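EmGH1 (Erythrobacter marinus, PDB 5Z87) probably hydrolyses beta-glucosides as a member of glycoside hydrolase family 3, with a pocket that holds dithiothreitol in the crystal. Local coordinates at residues A125-C131 against G173-S179. Numbering follows the deposited sequence.
Sequences AFVFEEC and GSQGCFS
F128 and F178 both set CG opposite the carbonyl carbon (chi1 -72° and -62°), and F128 from strand 126-129 and F178 from just past the end of strand 176-177 bring their rings into an offset stack, with centroids 4.7 Å apart. The ring planes are inclined by 26°. F178 CE1 lies over one face of the F128 ring, displaced toward its rim, while F128 CB sits above the F178 ring in a CH-pi contact. The F128 side chain lies on the face of the sheet that G176, having no side chain, leaves to it, and G176 C and C177 N meet the F128 ring at its edge, near its plane.

Beneath the rings the strands pair in parallel: E129 N donates to G176 O at 3.0 Å and F178 N to E129 O at 3.2 Å, so E129 is held through both its N and its O, to the residues before and after C177. Before the first bridge, side chains do most of the bonding, beside a weak backbone bond from Q175 N to V127 O. Q175, bent at chi2, presents OE1 to V127 N at 2.9 Å, in the amide plane and on a lone pair, as a strand carbonyl would. S174 OG donates to V127 O at 2.9 Å from outside the carbonyl plane. Beyond the bridges C131 N donates to S179 OG at 3.2 Å, and a water links that hydroxyl to E130 OE2. E130 OE1 meets the F178 ring at its edge and is hydrogen-bonded to Y93 OH and to the bound dithiothreitol, which places this end of the contact in the pocket.

Strands 126-129 and 176-177 are neighbours in the parallel sheet of the TIM-barrel-like N-terminal domain, joined by a connection that carries helices 146-150 and 155-171, the latter ending in a Schellman motif at G173. Strand 91-93 flanks the first and 229-235 the second, while V127 packs on helix 101-116 and F126 on helix 366-382.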
ATOM      1  N   ALA A 125      -4.675 -36.791  21.710  1.00 25.13           N
ATOM      2  CA  ALA A 125      -4.806 -35.650  20.814  1.00 22.47           C
ATOM      3  C   ALA A 125      -4.120 -34.414  21.389  1.00 23.25           C
ATOM      4  O   ALA A 125      -4.076 -34.215  22.605  1.00 24.30           O
ATOM      5  CB  ALA A 125      -6.283 -35.349  20.565  1.00 17.04           C
ATOM      6  N   PHE A 126      -3.552 -33.588  20.503  1.00 25.24           N
ATOM      7  CA  PHE A 126      -3.362 -32.184  20.854  1.00 18.23           C
ATOM      8  C   PHE A 126      -4.741 -31.560  21.019  1.00 17.34           C
ATOM      9  O   PHE A 126      -5.665 -31.858  20.258  1.00 20.31           O
ATOM     10  CB  PHE A 126      -2.566 -31.427  19.778  1.00 18.06           C
ATOM     11  CG  PHE A 126      -1.087 -31.301  20.081  1.00 24.01           C
ATOM     12  CD1 PHE A 126      -0.645 -30.782  21.289  1.00 20.33           C
ATOM     13  CD2 PHE A 126      -0.138 -31.718  19.159  1.00 22.93           C
ATOM     14  CE1 PHE A 126       0.719 -30.679  21.568  1.00 22.49           C
ATOM     15  CE2 PHE A 126       1.235 -31.612  19.436  1.00 21.09           C
ATOM     16  CZ  PHE A 126       1.657 -31.094  20.635  1.00 19.35           C
ATOM     17  N   VAL A 127      -4.898 -30.739  22.046  1.00 18.05           N
ATOM     18  CA  VAL A 127      -6.143 -30.028  22.303  1.00 22.48           C
ATOM     19  C   VAL A 127      -5.801 -28.551  22.169  1.00 27.22           C
ATOM     20  O   VAL A 127      -5.195 -27.965  23.075  1.00 23.12           O
ATOM     21  CB  VAL A 127      -6.728 -30.350  23.685  1.00 24.10           C
ATOM     22  CG1 VAL A 127      -8.014 -29.557  23.929  1.00 19.65           C
ATOM     23  CG2 VAL A 127      -6.987 -31.846  23.806  1.00 28.04           C
ATOM     24  N   PHE A 128      -6.164 -27.952  21.036  1.00 22.75           N
ATOM     25  CA  PHE A 128      -5.725 -26.598  20.699  1.00 24.18           C
ATOM     26  C   PHE A 128      -6.799 -25.597  21.101  1.00 22.23           C
ATOM     27  O   PHE A 128      -7.970 -25.756  20.734  1.00 20.34           O
ATOM     28  CB  PHE A 128      -5.430 -26.467  19.198  1.00 19.35           C
ATOM     29  CG  PHE A 128      -4.181 -27.170  18.749  1.00 18.57           C
ATOM     30  CD1 PHE A 128      -2.937 -26.764  19.207  1.00 19.87           C
ATOM     31  CD2 PHE A 128      -4.247 -28.222  17.842  1.00 17.10           C
ATOM     32  CE1 PHE A 128      -1.771 -27.397  18.788  1.00 16.17           C
ATOM     33  CE2 PHE A 128      -3.093 -28.851  17.407  1.00 14.72           C
ATOM     34  CZ  PHE A 128      -1.844 -28.445  17.901  1.00 16.22           C
ATOM     35  N   GLU A 129      -6.406 -24.569  21.845  1.00 21.48           N
ATOM     36  CA  GLU A 129      -7.316 -23.482  22.195  1.00 25.79           C
ATOM     37  C   GLU A 129      -6.686 -22.161  21.761  1.00 27.65           C
ATOM     38  O   GLU A 129      -5.556 -22.129  21.273  1.00 26.53           O
ATOM     39  CB  GLU A 129      -7.643 -23.500  23.693  1.00 27.14           C
ATOM     40  CG  GLU A 129      -8.312 -24.816  24.157  1.00 20.36           C
ATOM     41  CD  GLU A 129      -9.758 -24.933  23.724  1.00 28.75           C
ATOM     42  OE1 GLU A 129     -10.320 -26.047  23.820  1.00 27.03           O
ATOM     43  OE2 GLU A 129     -10.346 -23.917  23.277  1.00 33.50           O
ATOM     44  N   GLU A 130      -7.430 -21.067  21.909  1.00 27.13           N
ATOM     45  CA  GLU A 130      -6.925 -19.727  21.621  1.00 27.74           C
ATOM     46  C   GLU A 130      -6.541 -19.055  22.929  1.00 23.08           C
ATOM     47  O   GLU A 130      -7.295 -19.120  23.902  1.00 31.47           O
ATOM     48  CB  GLU A 130      -7.963 -18.872  20.890  1.00 21.53           C
ATOM     49  CG  GLU A 130      -8.498 -19.485  19.627  1.00 24.32           C
ATOM     50  CD  GLU A 130      -7.537 -19.369  18.452  1.00 22.15           C
ATOM     51  OE1 GLU A 130      -7.883 -19.881  17.363  1.00 28.06           O
ATOM     52  OE2 GLU A 130      -6.450 -18.768  18.613  1.00 21.16           O
ATOM     53  N   CYS A 131      -5.376 -18.413  22.945  1.00 24.18           N
ATOM     54  CA  CYS A 131      -4.816 -17.764  24.127  1.00 18.49           C
ATOM     55  C   CYS A 131      -4.281 -16.378  23.791  1.00 19.20           C
ATOM     56  O   CYS A 131      -3.191 -16.005  24.212  1.00 24.30           O
ATOM     57  CB  CYS A 131      -3.695 -18.605  24.726  1.00 19.75           C
ATOM     58  SG  CYS A 131      -4.259 -20.178  25.439  1.00 24.34           S
ATOM     59  N   GLY A 173      -7.121 -29.022  30.112  1.00 22.63           N
ATOM     60  CA  GLY A 173      -6.928 -30.049  29.115  1.00 26.03           C
ATOM     61  C   GLY A 173      -6.317 -29.591  27.813  1.00 25.19           C
ATOM     62  O   GLY A 173      -6.106 -30.420  26.925  1.00 29.37           O
ATOM     63  N   SER A 174      -6.019 -28.310  27.666  1.00 24.47           N
ATOM     64  CA  SER A 174      -5.389 -27.817  26.448  1.00 27.92           C
ATOM     65  C   SER A 174      -3.878 -27.795  26.624  1.00 22.52           C
ATOM     66  O   SER A 174      -3.375 -27.201  27.578  1.00 27.91           O
ATOM     67  CB  SER A 174      -5.904 -26.416  26.112  1.00 30.60           C
ATOM     68  OG  SER A 174      -5.177 -25.838  25.043  1.00 30.54           O
ATOM     69  N   GLN A 175      -3.150 -28.430  25.708  1.00 22.80           N
ATOM     70  CA  GLN A 175      -1.694 -28.398  25.775  1.00 25.66           C
ATOM     71  C   GLN A 175      -1.080 -27.693  24.567  1.00 22.06           C
ATOM     72  O   GLN A 175       0.139 -27.776  24.364  1.00 24.43           O
ATOM     73  CB  GLN A 175      -1.122 -29.813  25.885  1.00 31.41           C
ATOM     74  CG  GLN A 175      -2.090 -30.827  26.486  1.00 29.69           C
ATOM     75  CD  GLN A 175      -2.955 -31.458  25.396  1.00 32.55           C
ATOM     76  OE1 GLN A 175      -3.225 -30.826  24.373  1.00 29.14           O
ATOM     77  NE2 GLN A 175      -3.370 -32.708  25.600  1.00 32.22           N
ATOM     78  N   GLY A 176      -1.878 -27.017  23.758  1.00 24.45           N
ATOM     79  CA  GLY A 176      -1.336 -26.194  22.687  1.00 24.44           C
ATOM     80  C   GLY A 176      -2.298 -25.085  22.338  1.00 23.15           C
ATOM     81  O   GLY A 176      -3.517 -25.222  22.498  1.00 24.81           O
ATOM     82  N   CYS A 177      -1.750 -23.966  21.866  1.00 27.95           N
ATOM     83  CA  CYS A 177      -2.593 -22.860  21.435  1.00 27.05           C
ATOM     84  C   CYS A 177      -2.106 -22.291  20.112  1.00 25.73           C
ATOM     85  O   CYS A 177      -0.943 -22.447  19.720  1.00 21.31           O
ATOM     86  CB  CYS A 177      -2.660 -21.739  22.485  1.00 18.96           C
ATOM     87  SG  CYS A 177      -1.083 -20.954  22.787  1.00 21.76           S
ATOM     88  N   PHE A 178      -3.038 -21.626  19.434  1.00 20.34           N
ATOM     89  CA  PHE A 178      -2.772 -20.918  18.189  1.00 18.74           C
ATOM     90  C   PHE A 178      -2.482 -19.446  18.495  1.00 20.85           C
ATOM     91  O   PHE A 178      -3.204 -18.534  18.104  1.00 24.35           O
ATOM     92  CB  PHE A 178      -3.956 -21.074  17.242  1.00 21.19           C
ATOM     93  CG  PHE A 178      -4.249 -22.503  16.839  1.00 21.51           C
ATOM     94  CD1 PHE A 178      -3.229 -23.453  16.772  1.00 15.41           C
ATOM     95  CD2 PHE A 178      -5.550 -22.886  16.498  1.00 17.84           C
ATOM     96  CE1 PHE A 178      -3.500 -24.755  16.380  1.00 15.32           C
ATOM     97  CE2 PHE A 178      -5.836 -24.193  16.104  1.00 18.16           C
ATOM     98  CZ  PHE A 178      -4.807 -25.127  16.032  1.00 19.86           C
ATOM     99  N   SER A 179      -1.414 -19.249  19.260  1.00 17.64           N
ATOM    100  CA  SER A 179      -0.993 -17.962  19.795  1.00 22.82           C
ATOM    101  C   SER A 179       0.488 -18.058  20.083  1.00 23.15           C
ATOM    102  O   SER A 179       1.000 -19.162  20.293  1.00 23.82           O
ATOM    103  CB  SER A 179      -1.756 -17.610  21.091  1.00 20.67           C
ATOM    104  OG  SER A 179      -3.148 -17.496  20.859  1.00 26.49           O
TER
HETATM  105  O   HOH W   1      -5.253 -16.750  19.761  1.00 28.75           O